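Local coordinates for protein adenosine deaminase 1 (Arthrobacter aurescens, PDB 3RYS) that probably catalyses the zinc-dependent hydrolytic deamination of adenine to hypoxanthine, a reaction of purine salvage and nitrogen catabolism, at residues Gln241-Val246 / Gly272-Val277; Pro264-Leu269 / Lys298-Ser303; Glu306-Ala311 / Asp330-Trp335. All blocks are in the same frame, centred on the assembly; numbering follows the deposited sequence.

Contact 1. Residues Gln241-Val246 / Gly272-Val277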
ATOM      1  N   GLN A 241      10.613  15.637   7.087  1.00 18.40           N
ATOM      2  CA  GLN A 241       9.198  15.432   6.813  1.00 17.10           C
ATOM      3  C   GLN A 241       8.999  14.329   5.780  1.00 17.62           C
ATOM      4  O   GLN A 241       8.108  14.414   4.928  1.00 15.95           O
ATOM      5  CB  GLN A 241       8.552  16.731   6.321  1.00 14.75           C
ATOM      6  CG  GLN A 241       8.033  17.621   7.427  1.00 14.70           C
ATOM      7  CD  GLN A 241       7.189  16.855   8.430  1.00 19.24           C
ATOM      8  OE1 GLN A 241       7.713  16.272   9.381  1.00 14.22           O
ATOM      9  NE2 GLN A 241       5.871  16.860   8.228  1.00 17.55           N
ATOM     10  N   VAL A 242       9.847  13.308   5.847  1.00 14.23           N
ATOM     11  CA  VAL A 242       9.703  12.134   4.999  1.00 13.47           C
ATOM     12  C   VAL A 242       8.369  11.465   5.302  1.00 12.94           C
ATOM     13  O   VAL A 242       8.116  11.070   6.436  1.00 13.11           O
ATOM     14  CB  VAL A 242      10.840  11.119   5.244  1.00 15.74           C
ATOM     15  CG1 VAL A 242      10.744   9.959   4.269  1.00 12.63           C
ATOM     16  CG2 VAL A 242      12.202  11.798   5.138  1.00 14.92           C
ATOM     17  N   PRO A 243       7.498  11.354   4.292  1.00 13.41           N
ATOM     18  CA  PRO A 243       6.214  10.680   4.506  1.00 14.08           C
ATOM     19  C   PRO A 243       6.420   9.235   4.932  1.00 14.41           C
ATOM     20  O   PRO A 243       7.223   8.528   4.317  1.00 13.79           O
ATOM     21  CB  PRO A 243       5.553  10.728   3.123  1.00 15.34           C
ATOM     22  CG  PRO A 243       6.225  11.857   2.410  1.00 14.22           C
ATOM     23  CD  PRO A 243       7.637  11.870   2.920  1.00 13.63           C
ATOM     24  N   LEU A 244       5.715   8.820   5.983  1.00 13.15           N
ATOM     25  CA  LEU A 244       5.728   7.435   6.444  1.00 14.11           C
ATOM     26  C   LEU A 244       4.341   6.804   6.281  1.00 16.30           C
ATOM     27  O   LEU A 244       3.381   7.204   6.946  1.00 15.68           O
ATOM     28  CB  LEU A 244       6.185   7.347   7.905  1.00 14.31           C
ATOM     29  CG  LEU A 244       7.641   6.932   8.165  1.00 18.75           C
ATOM     30  CD1 LEU A 244       8.630   7.791   7.389  1.00 13.61           C
ATOM     31  CD2 LEU A 244       7.963   6.955   9.653  1.00 15.80           C
ATOM     32  N   THR A 245       4.234   5.821   5.395  1.00 11.92           N
ATOM     33  CA  THR A 245       2.944   5.192   5.148  1.00 11.31           C
ATOM     34  C   THR A 245       2.652   4.049   6.133  1.00 14.00           C
ATOM     35  O   THR A 245       2.843   2.868   5.825  1.00 12.63           O
ATOM     36  CB  THR A 245       2.794   4.756   3.671  1.00 12.02           C
ATOM     37  OG1 THR A 245       3.761   3.750   3.349  1.00 12.07           O
ATOM     38  CG2 THR A 245       3.002   5.951   2.748  1.00 12.84           C
ATOM     39  N   VAL A 246       2.182   4.418   7.323  1.00 14.55           N
ATOM     40  CA  VAL A 246       1.874   3.450   8.372  1.00 13.30           C
ATOM     41  C   VAL A 246       0.631   2.616   8.066  1.00 11.96           C
ATOM     42  O   VAL A 246      -0.353   3.118   7.525  1.00 11.08           O
ATOM     43  CB  VAL A 246       1.677   4.140   9.736  1.00 13.75           C
ATOM     44  CG1 VAL A 246       1.484   3.096  10.835  1.00 10.63           C
ATOM     45  CG2 VAL A 246       2.860   5.051  10.050  1.00 13.38           C
ATOM     46  N   GLY A 272       5.926  14.426  15.523  1.00 18.65           N
ATOM     47  CA  GLY A 272       6.045  15.165  14.280  1.00 14.79           C
ATOM     48  C   GLY A 272       6.422  14.374  13.043  1.00 19.74           C
ATOM     49  O   GLY A 272       6.626  14.958  11.977  1.00 19.25           O
ATOM     50  N   LEU A 273       6.529  13.053  13.167  1.00 16.26           N
ATOM     51  CA  LEU A 273       6.754  12.218  11.993  1.00 15.90           C
ATOM     52  C   LEU A 273       5.596  12.415  11.023  1.00 16.44           C
ATOM     53  O   LEU A 273       4.434  12.408  11.430  1.00 19.14           O
ATOM     54  CB  LEU A 273       6.873  10.742  12.377  1.00 16.34           C
ATOM     55  CG  LEU A 273       8.119  10.319  13.154  1.00 15.13           C
ATOM     56  CD1 LEU A 273       8.027   8.854  13.537  1.00 15.58           C
ATOM     57  CD2 LEU A 273       9.366  10.581  12.331  1.00 16.31           C
ATOM     58  N   ASN A 274       5.914  12.600   9.747  1.00 15.43           N
ATOM     59  CA  ASN A 274       4.896  12.835   8.728  1.00 15.84           C
ATOM     60  C   ASN A 274       4.157  11.555   8.331  1.00 15.11           C
ATOM     61  O   ASN A 274       4.286  11.071   7.205  1.00 14.03           O
ATOM     62  CB  ASN A 274       5.534  13.479   7.501  1.00 14.83           C
ATOM     63  CG  ASN A 274       4.524  13.814   6.432  1.00 15.19           C
ATOM     64  OD1 ASN A 274       3.346  14.024   6.722  1.00 13.55           O
ATOM     65  ND2 ASN A 274       4.979  13.866   5.185  1.00 12.90           N
ATOM     66  N   VAL A 275       3.382  11.010   9.263  1.00 14.04           N
ATOM     67  CA  VAL A 275       2.748   9.711   9.068  1.00 13.48           C
ATOM     68  C   VAL A 275       1.329   9.806   8.522  1.00 14.56           C
ATOM     69  O   VAL A 275       0.635  10.807   8.717  1.00 15.30           O
ATOM     70  CB  VAL A 275       2.696   8.914  10.383  1.00 16.19           C
ATOM     71  CG1 VAL A 275       4.083   8.403  10.760  1.00 15.72           C
ATOM     72  CG2 VAL A 275       2.099   9.770  11.493  1.00 15.36           C
ATOM     73  N   CYS A 276       0.908   8.747   7.839  1.00 13.95           N
ATOM     74  CA  CYS A 276      -0.470   8.618   7.389  1.00 14.41           C
ATOM     75  C   CYS A 276      -0.940   7.174   7.543  1.00 14.99           C
ATOM     76  O   CYS A 276      -0.130   6.267   7.745  1.00 14.10           O
ATOM     77  CB  CYS A 276      -0.625   9.091   5.942  1.00 16.22           C
ATOM     78  SG  CYS A 276       0.277   8.118   4.711  1.00 19.61           S
ATOM     79  N   VAL A 277      -2.250   6.975   7.448  1.00 15.99           N
ATOM     80  CA  VAL A 277      -2.875   5.682   7.703  1.00 14.06           C
ATOM     81  C   VAL A 277      -3.236   4.967   6.403  1.00 14.24           C
ATOM     82  O   VAL A 277      -3.846   5.557   5.510  1.00 16.84           O
ATOM     83  CB  VAL A 277      -4.143   5.855   8.564  1.00 14.64           C
ATOM     84  CG1 VAL A 277      -4.837   4.527   8.782  1.00 15.18           C
ATOM     85  CG2 VAL A 277      -3.786   6.499   9.895  1.00 16.93           C
TER
HETATM   86  O   HOH W   1       8.780  12.398   8.839  1.00 16.93           O
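Residues Leu244-Val246 and Val275-Val277 pair as parallel strands, the last two of the adenosine-deaminase TIM barrel. The pairing is read from alternating backbone bonds: Leu244 N gives to Asn274 O at 2.9 Å, Cys276 N gives to Leu244 O at 3.0 Å, and Val246 N reaches Cys276 O only weakly, at an N-H...O angle of 121°. Before the strands, the two segments are tied differently. The side chain of Asn274, its CG anti to the backbone N (chi1 -177°), directs its amide across to 241-246, where Asn274 ND2 donates to Gln241 O (3.2 Å) from above the carbonyl plane, 49° out of it. One water accepts from Asn274 N and donates to Val242 O. On one sheet face Val275 CG1 sits against Leu244 CB (3.7 Å) and Val246 CG2 (3.6 Å), where Met268 of helix 265-270 also packs. The other face carries Thr245 and Cys276, with Thr245 CG2 4.0 Å from Cys276 SG. Thr245 OG1 is hydrogen-bonded to Asp222 OD1 and to His19 ND1. Since His19 is a zinc ligand, this chemistry implies that the strand pair supplies a second-shell hydroxyl that probably helps hold the metal-bound imidazole in its rotation.

Contact 2. Residues Pro264-Leu269 / Lys298-Ser303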
ATOM      1  N   PRO A 264       2.732   2.329  17.747  1.00 18.86           N
ATOM      2  CA  PRO A 264       3.502   3.574  17.884  1.00 18.64           C
ATOM      3  C   PRO A 264       2.872   4.767  17.185  1.00 17.90           C
ATOM      4  O   PRO A 264       3.320   5.886  17.410  1.00 22.52           O
ATOM      5  CB  PRO A 264       4.830   3.249  17.188  1.00 18.54           C
ATOM      6  CG  PRO A 264       4.860   1.761  17.043  1.00 20.14           C
ATOM      7  CD  PRO A 264       3.441   1.339  16.920  1.00 19.11           C
ATOM      8  N   LEU A 265       1.864   4.541  16.349  1.00 18.85           N
ATOM      9  CA  LEU A 265       1.284   5.627  15.557  1.00 17.87           C
ATOM     10  C   LEU A 265       1.010   6.919  16.340  1.00 17.30           C
ATOM     11  O   LEU A 265       1.405   7.999  15.904  1.00 18.61           O
ATOM     12  CB  LEU A 265       0.018   5.173  14.828  1.00 15.18           C
ATOM     13  CG  LEU A 265      -0.507   6.279  13.916  1.00 14.33           C
ATOM     14  CD1 LEU A 265       0.497   6.544  12.813  1.00 13.99           C
ATOM     15  CD2 LEU A 265      -1.870   5.934  13.341  1.00 14.27           C
ATOM     16  N   PRO A 266       0.327   6.816  17.494  1.00 20.95           N
ATOM     17  CA  PRO A 266       0.045   8.030  18.270  1.00 18.67           C
ATOM     18  C   PRO A 266       1.324   8.789  18.614  1.00 17.37           C
ATOM     19  O   PRO A 266       1.392   9.998  18.419  1.00 18.40           O
ATOM     20  CB  PRO A 266      -0.597   7.488  19.553  1.00 13.49           C
ATOM     21  CG  PRO A 266      -1.133   6.155  19.184  1.00 15.80           C
ATOM     22  CD  PRO A 266      -0.214   5.604  18.137  1.00 18.42           C
ATOM     23  N   GLU A 267       2.323   8.072  19.118  1.00 17.09           N
ATOM     24  CA  GLU A 267       3.598   8.672  19.496  1.00 19.48           C
ATOM     25  C   GLU A 267       4.321   9.263  18.283  1.00 19.49           C
ATOM     26  O   GLU A 267       4.942  10.328  18.376  1.00 15.68           O
ATOM     27  CB  GLU A 267       4.485   7.635  20.196  1.00 18.52           C
ATOM     28  CG  GLU A 267       5.846   8.168  20.640  1.00 25.00           C
ATOM     29  CD  GLU A 267       6.711   7.112  21.330  1.00 28.66           C
ATOM     30  OE1 GLU A 267       6.335   5.920  21.324  1.00 26.48           O
ATOM     31  OE2 GLU A 267       7.773   7.479  21.878  1.00 30.70           O
ATOM     32  N   MET A 268       4.232   8.566  17.150  1.00 16.28           N
ATOM     33  CA  MET A 268       4.871   9.002  15.909  1.00 17.74           C
ATOM     34  C   MET A 268       4.278  10.325  15.441  1.00 17.46           C
ATOM     35  O   MET A 268       4.994  11.226  14.990  1.00 13.56           O
ATOM     36  CB  MET A 268       4.708   7.946  14.810  1.00 16.80           C
ATOM     37  CG  MET A 268       5.418   6.628  15.087  1.00 17.21           C
ATOM     38  SD  MET A 268       5.015   5.338  13.888  1.00 19.23           S
ATOM     39  CE  MET A 268       6.128   5.737  12.536  1.00 13.83           C
ATOM     40  N   LEU A 269       2.958  10.427  15.547  1.00 17.76           N
ATOM     41  CA  LEU A 269       2.255  11.650  15.198  1.00 17.14           C
ATOM     42  C   LEU A 269       2.650  12.762  16.163  1.00 17.80           C
ATOM     43  O   LEU A 269       3.019  13.859  15.743  1.00 20.62           O
ATOM     44  CB  LEU A 269       0.748  11.420  15.230  1.00 14.08           C
ATOM     45  CG  LEU A 269      -0.139  12.540  14.690  1.00 15.39           C
ATOM     46  CD1 LEU A 269       0.157  12.806  13.222  1.00 14.41           C
ATOM     47  CD2 LEU A 269      -1.605  12.187  14.889  1.00 16.72           C
ATOM     48  N   LYS A 298     -11.424   3.896  18.064  1.00 21.82           N
ATOM     49  CA  LYS A 298     -11.994   2.996  19.056  1.00 22.64           C
ATOM     50  C   LYS A 298     -10.962   2.553  20.096  1.00 25.43           C
ATOM     51  O   LYS A 298     -11.247   2.562  21.296  1.00 24.77           O
ATOM     52  CB  LYS A 298     -12.648   1.794  18.356  1.00 27.81           C
ATOM     53  CG  LYS A 298     -12.921   0.570  19.230  1.00 32.30           C
ATOM     54  CD  LYS A 298     -13.543  -0.554  18.389  1.00 42.24           C
ATOM     55  CE  LYS A 298     -13.311  -1.946  18.988  1.00 38.66           C
ATOM     56  NZ  LYS A 298     -14.087  -2.182  20.241  1.00 29.81           N
ATOM     57  N   VAL A 299      -9.762   2.197  19.640  1.00 21.25           N
ATOM     58  CA  VAL A 299      -8.751   1.618  20.524  1.00 18.87           C
ATOM     59  C   VAL A 299      -7.713   2.626  21.041  1.00 23.27           C
ATOM     60  O   VAL A 299      -7.308   2.564  22.203  1.00 23.21           O
ATOM     61  CB  VAL A 299      -8.018   0.432  19.849  1.00 20.89           C
ATOM     62  CG1 VAL A 299      -6.986  -0.170  20.793  1.00 14.70           C
ATOM     63  CG2 VAL A 299      -9.012  -0.628  19.397  1.00 20.41           C
ATOM     64  N   LEU A 300      -7.282   3.547  20.185  1.00 20.45           N
ATOM     65  CA  LEU A 300      -6.228   4.489  20.559  1.00 17.73           C
ATOM     66  C   LEU A 300      -6.750   5.904  20.801  1.00 23.28           C
ATOM     67  O   LEU A 300      -5.968   6.839  20.998  1.00 21.37           O
ATOM     68  CB  LEU A 300      -5.114   4.496  19.510  1.00 22.55           C
ATOM     69  CG  LEU A 300      -4.209   3.260  19.510  1.00 21.54           C
ATOM     70  CD1 LEU A 300      -3.283   3.240  18.302  1.00 15.31           C
ATOM     71  CD2 LEU A 300      -3.410   3.197  20.801  1.00 17.15           C
ATOM     72  N   GLU A 301      -8.074   6.050  20.778  1.00 22.30           N
ATOM     73  CA  GLU A 301      -8.750   7.298  21.135  1.00 19.98           C
ATOM     74  C   GLU A 301      -8.331   8.505  20.301  1.00 17.07           C
ATOM     75  O   GLU A 301      -8.243   9.621  20.809  1.00 15.28           O
ATOM     76  CB  GLU A 301      -8.560   7.604  22.617  1.00 24.89           C
ATOM     77  CG  GLU A 301      -8.525   6.368  23.497  1.00 35.38           C
ATOM     78  CD  GLU A 301      -8.749   6.704  24.951  1.00 50.99           C
ATOM     79  OE1 GLU A 301      -9.707   7.454  25.229  1.00 57.23           O
ATOM     80  OE2 GLU A 301      -7.979   6.227  25.813  1.00 54.23           O
ATOM     81  N   PHE A 302      -8.080   8.275  19.020  1.00 17.38           N
ATOM     82  CA  PHE A 302      -7.788   9.356  18.096  1.00 17.73           C
ATOM     83  C   PHE A 302      -8.968  10.313  17.984  1.00 20.28           C
ATOM     84  O   PHE A 302     -10.107   9.887  17.789  1.00 25.36           O
ATOM     85  CB  PHE A 302      -7.437   8.791  16.722  1.00 16.67           C
ATOM     86  CG  PHE A 302      -6.007   8.379  16.598  1.00 19.25           C
ATOM     87  CD1 PHE A 302      -5.488   7.386  17.407  1.00 21.84           C
ATOM     88  CD2 PHE A 302      -5.173   8.994  15.683  1.00 19.13           C
ATOM     89  CE1 PHE A 302      -4.163   7.010  17.302  1.00 18.71           C
ATOM     90  CE2 PHE A 302      -3.849   8.623  15.575  1.00 16.91           C
ATOM     91  CZ  PHE A 302      -3.345   7.630  16.383  1.00 17.35           C
ATOM     92  N   SER A 303      -8.687  11.606  18.105  1.00 16.25           N
ATOM     93  CA  SER A 303      -9.710  12.637  17.986  1.00 17.34           C
ATOM     94  C   SER A 303      -9.963  13.004  16.526  1.00 19.99           C
ATOM     95  O   SER A 303      -9.198  12.630  15.638  1.00 19.29           O
ATOM     96  CB  SER A 303      -9.274  13.891  18.736  1.00 19.00           C
ATOM     97  OG  SER A 303      -8.228  14.547  18.039  1.00 19.81           O
TER
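Pro266 meets Leu300 and Phe302 chiefly through CG, which lies 3.7 Å from Leu300 CD1 and also 3.7 Å from Phe302 CE1. Both partners cross the pyrrolidine ring at about a right angle, so the proline corner is set against a methyl group and an aromatic carbon together. Leu265, the preceding residue, approaches the end of the same phenyl ring, with its CD2 3.8 Å from Phe302 CZ. It gets there because its CG is turned anti to the backbone N (chi1 -175°), which carries the isobutyl group beside its own carbonyl carbon and across the ring, again at about a right angle. One helical turn on, Leu269 CD2 makes a more distant approach to Phe302 CE2, at 4.3 Å. All three aliphatic groups come at the ring obliquely.

On the other side, Glu301 leaves helical geometry with a positive phi of 58°, and the residues flanking it, Leu300 and Phe302, both direct their side chains at helix 265-269. The Phe302 side chain has CG anti to the carbonyl carbon (chi1 -84°), and Leu300 CB lies in the plane of its ring, at the edge. With a serine in place of Pro266, Leu300 CD1 and Phe302 CE1 would probably lose the apolar carbon they share, and a gap would open between helix 265-270 and residues 300-302. No hydrogen bond spans the contact, which buries 202 Å². Phe302 is also packed by Leu296 and Leu310, and Ser303 then N-caps the next helix, where Glu306 OE1 accepts from Ser303 N. Helix 265-270 lies in the connection from strand 244-246 to strand 275-277, and helix 289-300 follows the latter; such side-by-side outer helices belong to the helical layer of a beta/alpha barrel.

Contact 3. Residues Glu306-Ala311 / Asp330-Trp335; sequences EQATLA and DEVTEW
Ala308 and Val332 mark the tight part of this contact, with CA atoms 6.3 Å apart, the nearest CA pair between the two segments. Val332 CG2 does the touching: it lies 4.0 Å from Ala308 CB and 3.8 Å from Ala308 O, and reaches Ala311 CB at 4.3 Å, one turn further on. The small alanine side chains let the valine branch sit close to the backbone of helix 306-311. Trp335 extends the apolar surface with the far end of its indole. Its CG is anti to the backbone N (chi1 176°), which lays the six-membered ring across to Ala308 N and to Gln307, whose CB is 4.0 Å from Trp335 CH2.

The two segments run antiparallel, 171° between their directions and 9.9 Å between axes, as the arms of an alpha-alpha hairpin formed by helices 304-317 and 322-339 near the C-terminal end; Leu310 of the first arm packs against barrel strand 275-277.

Toward Gln307 the contact is more polar. Gln307 OE1 lies at the edge of the indole, in its plane, and the amide stands 84° from the ring, while Trp335 NE1 is hydrogen-bonded to Thr11 OG1. The loose, solvent side is lined by Thr309 and Thr333, both exposed and pointing away from the opposite helix; their hydroxyls bond to Pro305 O and Leu329 O within their own helices.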
ATOM      1  N   GLU A 306      -7.141  14.960  15.202  1.00 19.66           N
ATOM      2  CA  GLU A 306      -6.004  14.071  14.994  1.00 17.82           C
ATOM      3  C   GLU A 306      -6.181  13.284  13.694  1.00 20.18           C
ATOM      4  O   GLU A 306      -5.279  13.259  12.850  1.00 18.95           O
ATOM      5  CB  GLU A 306      -5.805  13.149  16.202  1.00 18.76           C
ATOM      6  CG  GLU A 306      -5.272  13.881  17.441  1.00 22.49           C
ATOM      7  CD  GLU A 306      -5.305  13.032  18.709  1.00 27.21           C
ATOM      8  OE1 GLU A 306      -6.049  12.029  18.741  1.00 26.32           O
ATOM      9  OE2 GLU A 306      -4.590  13.371  19.677  1.00 28.16           O
ATOM     10  N   GLN A 307      -7.351  12.660  13.535  1.00 18.08           N
ATOM     11  CA  GLN A 307      -7.720  11.975  12.298  1.00 14.54           C
ATOM     12  C   GLN A 307      -7.536  12.874  11.078  1.00 16.48           C
ATOM     13  O   GLN A 307      -7.022  12.445  10.042  1.00 15.02           O
ATOM     14  CB  GLN A 307      -9.174  11.510  12.357  1.00 16.12           C
ATOM     15  CG  GLN A 307      -9.384  10.089  12.850  1.00 17.59           C
ATOM     16  CD  GLN A 307     -10.862   9.735  12.963  1.00 21.84           C
ATOM     17  OE1 GLN A 307     -11.582  10.294  13.792  1.00 19.82           O
ATOM     18  NE2 GLN A 307     -11.320   8.804  12.128  1.00 19.02           N
ATOM     19  N   ALA A 308      -7.969  14.124  11.201  1.00 16.09           N
ATOM     20  CA  ALA A 308      -7.841  15.080  10.108  1.00 17.41           C
ATOM     21  C   ALA A 308      -6.378  15.311   9.743  1.00 15.54           C
ATOM     22  O   ALA A 308      -6.021  15.364   8.569  1.00 15.10           O
ATOM     23  CB  ALA A 308      -8.504  16.391  10.474  1.00 17.69           C
ATOM     24  N   THR A 309      -5.536  15.456  10.759  1.00 14.67           N
ATOM     25  CA  THR A 309      -4.113  15.640  10.536  1.00 14.68           C
ATOM     26  C   THR A 309      -3.558  14.477   9.713  1.00 15.40           C
ATOM     27  O   THR A 309      -2.826  14.690   8.742  1.00 13.73           O
ATOM     28  CB  THR A 309      -3.343  15.778  11.868  1.00 16.27           C
ATOM     29  OG1 THR A 309      -3.790  16.951  12.558  1.00 17.80           O
ATOM     30  CG2 THR A 309      -1.844  15.888  11.616  1.00 12.84           C
ATOM     31  N   LEU A 310      -3.924  13.255  10.097  1.00 14.42           N
ATOM     32  CA  LEU A 310      -3.510  12.052   9.377  1.00 13.30           C
ATOM     33  C   LEU A 310      -3.971  12.090   7.923  1.00 14.02           C
ATOM     34  O   LEU A 310      -3.211  11.762   7.009  1.00 12.50           O
ATOM     35  CB  LEU A 310      -4.072  10.805  10.060  1.00 11.14           C
ATOM     36  CG  LEU A 310      -3.508  10.502  11.446  1.00 14.87           C
ATOM     37  CD1 LEU A 310      -4.255   9.346  12.087  1.00 15.68           C
ATOM     38  CD2 LEU A 310      -2.018  10.206  11.363  1.00 13.45           C
ATOM     39  N   ALA A 311      -5.224  12.489   7.727  1.00 14.52           N
ATOM     40  CA  ALA A 311      -5.805  12.630   6.398  1.00 14.79           C
ATOM     41  C   ALA A 311      -5.019  13.621   5.544  1.00 16.39           C
ATOM     42  O   ALA A 311      -4.649  13.316   4.406  1.00 16.32           O
ATOM     43  CB  ALA A 311      -7.259  13.071   6.506  1.00 14.64           C
ATOM     44  N   ASP A 330      -9.173  20.827   1.163  1.00 21.76           N
ATOM     45  CA  ASP A 330     -10.334  21.617   1.558  1.00 23.20           C
ATOM     46  C   ASP A 330     -11.468  20.721   2.039  1.00 20.72           C
ATOM     47  O   ASP A 330     -12.312  21.139   2.830  1.00 19.80           O
ATOM     48  CB  ASP A 330     -10.807  22.507   0.405  1.00 20.61           C
ATOM     49  CG  ASP A 330      -9.973  23.768   0.264  1.00 23.88           C
ATOM     50  OD1 ASP A 330      -9.291  24.146   1.243  1.00 25.43           O
ATOM     51  OD2 ASP A 330     -10.001  24.384  -0.825  1.00 30.47           O
ATOM     52  N   GLU A 331     -11.487  19.533   1.526  1.00 20.10           N
ATOM     53  CA  GLU A 331     -12.400  18.529   1.887  1.00 21.20           C
ATOM     54  C   GLU A 331     -12.180  18.027   3.274  1.00 21.18           C
ATOM     55  O   GLU A 331     -13.117  17.723   3.914  1.00 20.60           O
ATOM     56  CB  GLU A 331     -12.300  17.417   0.883  1.00 21.69           C
ATOM     57  CG  GLU A 331     -13.433  17.364  -0.029  1.00 20.56           C
ATOM     58  CD  GLU A 331     -13.250  16.436  -1.165  1.00 25.77           C
ATOM     59  OE1 GLU A 331     -13.341  16.862  -2.297  1.00 23.13           O
ATOM     60  OE2 GLU A 331     -13.068  15.275  -0.938  1.00 23.86           O
ATOM     61  N   VAL A 332     -10.947  17.949   3.730  1.00 18.96           N
ATOM     62  CA  VAL A 332     -10.712  17.493   5.060  1.00 25.69           C
ATOM     63  C   VAL A 332     -11.015  18.536   6.080  1.00 22.26           C
ATOM     64  O   VAL A 332     -11.516  18.217   7.133  1.00 23.96           O
ATOM     65  CB  VAL A 332      -9.356  16.754   5.286  1.00 23.22           C
ATOM     66  CG1 VAL A 332      -8.493  16.813   4.201  1.00 23.37           C
ATOM     67  CG2 VAL A 332      -8.703  17.139   6.511  1.00 18.17           C
ATOM     68  N   THR A 333     -10.761  19.777   5.722  1.00 21.58           N
ATOM     69  CA  THR A 333     -11.276  20.927   6.421  1.00 26.05           C
ATOM     70  C   THR A 333     -12.785  20.975   6.583  1.00 28.69           C
ATOM     71  O   THR A 333     -13.248  21.278   7.618  1.00 28.50           O
ATOM     72  CB  THR A 333     -10.891  22.236   5.772  1.00 29.43           C
ATOM     73  OG1 THR A 333      -9.491  22.306   5.588  1.00 31.77           O
ATOM     74  CG2 THR A 333     -11.297  23.355   6.655  1.00 28.26           C
ATOM     75  N   GLU A 334     -13.546  20.682   5.555  1.00 24.73           N
ATOM     76  CA  GLU A 334     -14.953  20.574   5.715  1.00 27.45           C
ATOM     77  C   GLU A 334     -15.326  19.443   6.609  1.00 25.72           C
ATOM     78  O   GLU A 334     -16.131  19.588   7.449  1.00 31.92           O
ATOM     79  CB  GLU A 334     -15.646  20.427   4.381  1.00 28.84           C
ATOM     80  CG  GLU A 334     -15.858  21.685   3.641  1.00 32.72           C
ATOM     81  CD  GLU A 334     -16.160  22.879   4.502  1.00 43.46           C
ATOM     82  OE1 GLU A 334     -17.254  22.953   5.071  1.00 37.52           O
ATOM     83  OE2 GLU A 334     -15.303  23.766   4.590  1.00 42.87           O
ATOM     84  N   TRP A 335     -14.747  18.294   6.417  1.00 24.23           N
ATOM     85  CA  TRP A 335     -15.093  17.130   7.225  1.00 24.20           C
ATOM     86  C   TRP A 335     -14.925  17.418   8.716  1.00 27.06           C
ATOM     87  O   TRP A 335     -15.761  17.032   9.528  1.00 27.66           O
ATOM     88  CB  TRP A 335     -14.257  15.914   6.821  1.00 21.25           C
ATOM     89  CG  TRP A 335     -14.504  14.713   7.681  1.00 22.46           C
ATOM     90  CD1 TRP A 335     -15.541  13.836   7.582  1.00 20.90           C
ATOM     91  CD2 TRP A 335     -13.695  14.259   8.776  1.00 24.96           C
ATOM     92  NE1 TRP A 335     -15.432  12.862   8.548  1.00 24.21           N
ATOM     93  CE2 TRP A 335     -14.309  13.099   9.292  1.00 25.91           C
ATOM     94  CE3 TRP A 335     -12.518  14.725   9.371  1.00 19.90           C
ATOM     95  CZ2 TRP A 335     -13.779  12.392  10.378  1.00 24.16           C
ATOM     96  CZ3 TRP A 335     -11.994  14.024  10.447  1.00 22.90           C
ATOM     97  CH2 TRP A 335     -12.625  12.871  10.939  1.00 24.17           C
TER

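Overall arrangement
Contact 1 lies in the barrel wall, with contacts 2 and 3 packed against it: the centre of contact 1 is about 13 Å from that of contact 2 and about 15 Å from that of contact 3. Met268 O and Leu273 N, 3.0 Å apart in a probable hydrogen bond, join contacts 1 and 2. Leu310 connects all three, its CD1 lying 3.6 Å from both Val277 CG2 and Phe302 CE2. Distance from the active site, between nearest atoms, separates them: the side chain of Thr245 in contact 1 is about 7 Å from the zinc ion and about 9 Å from bound adenine, that of Leu265 in contact 2 is about 10 Å from that of His223, and contact 3 lies away from the site.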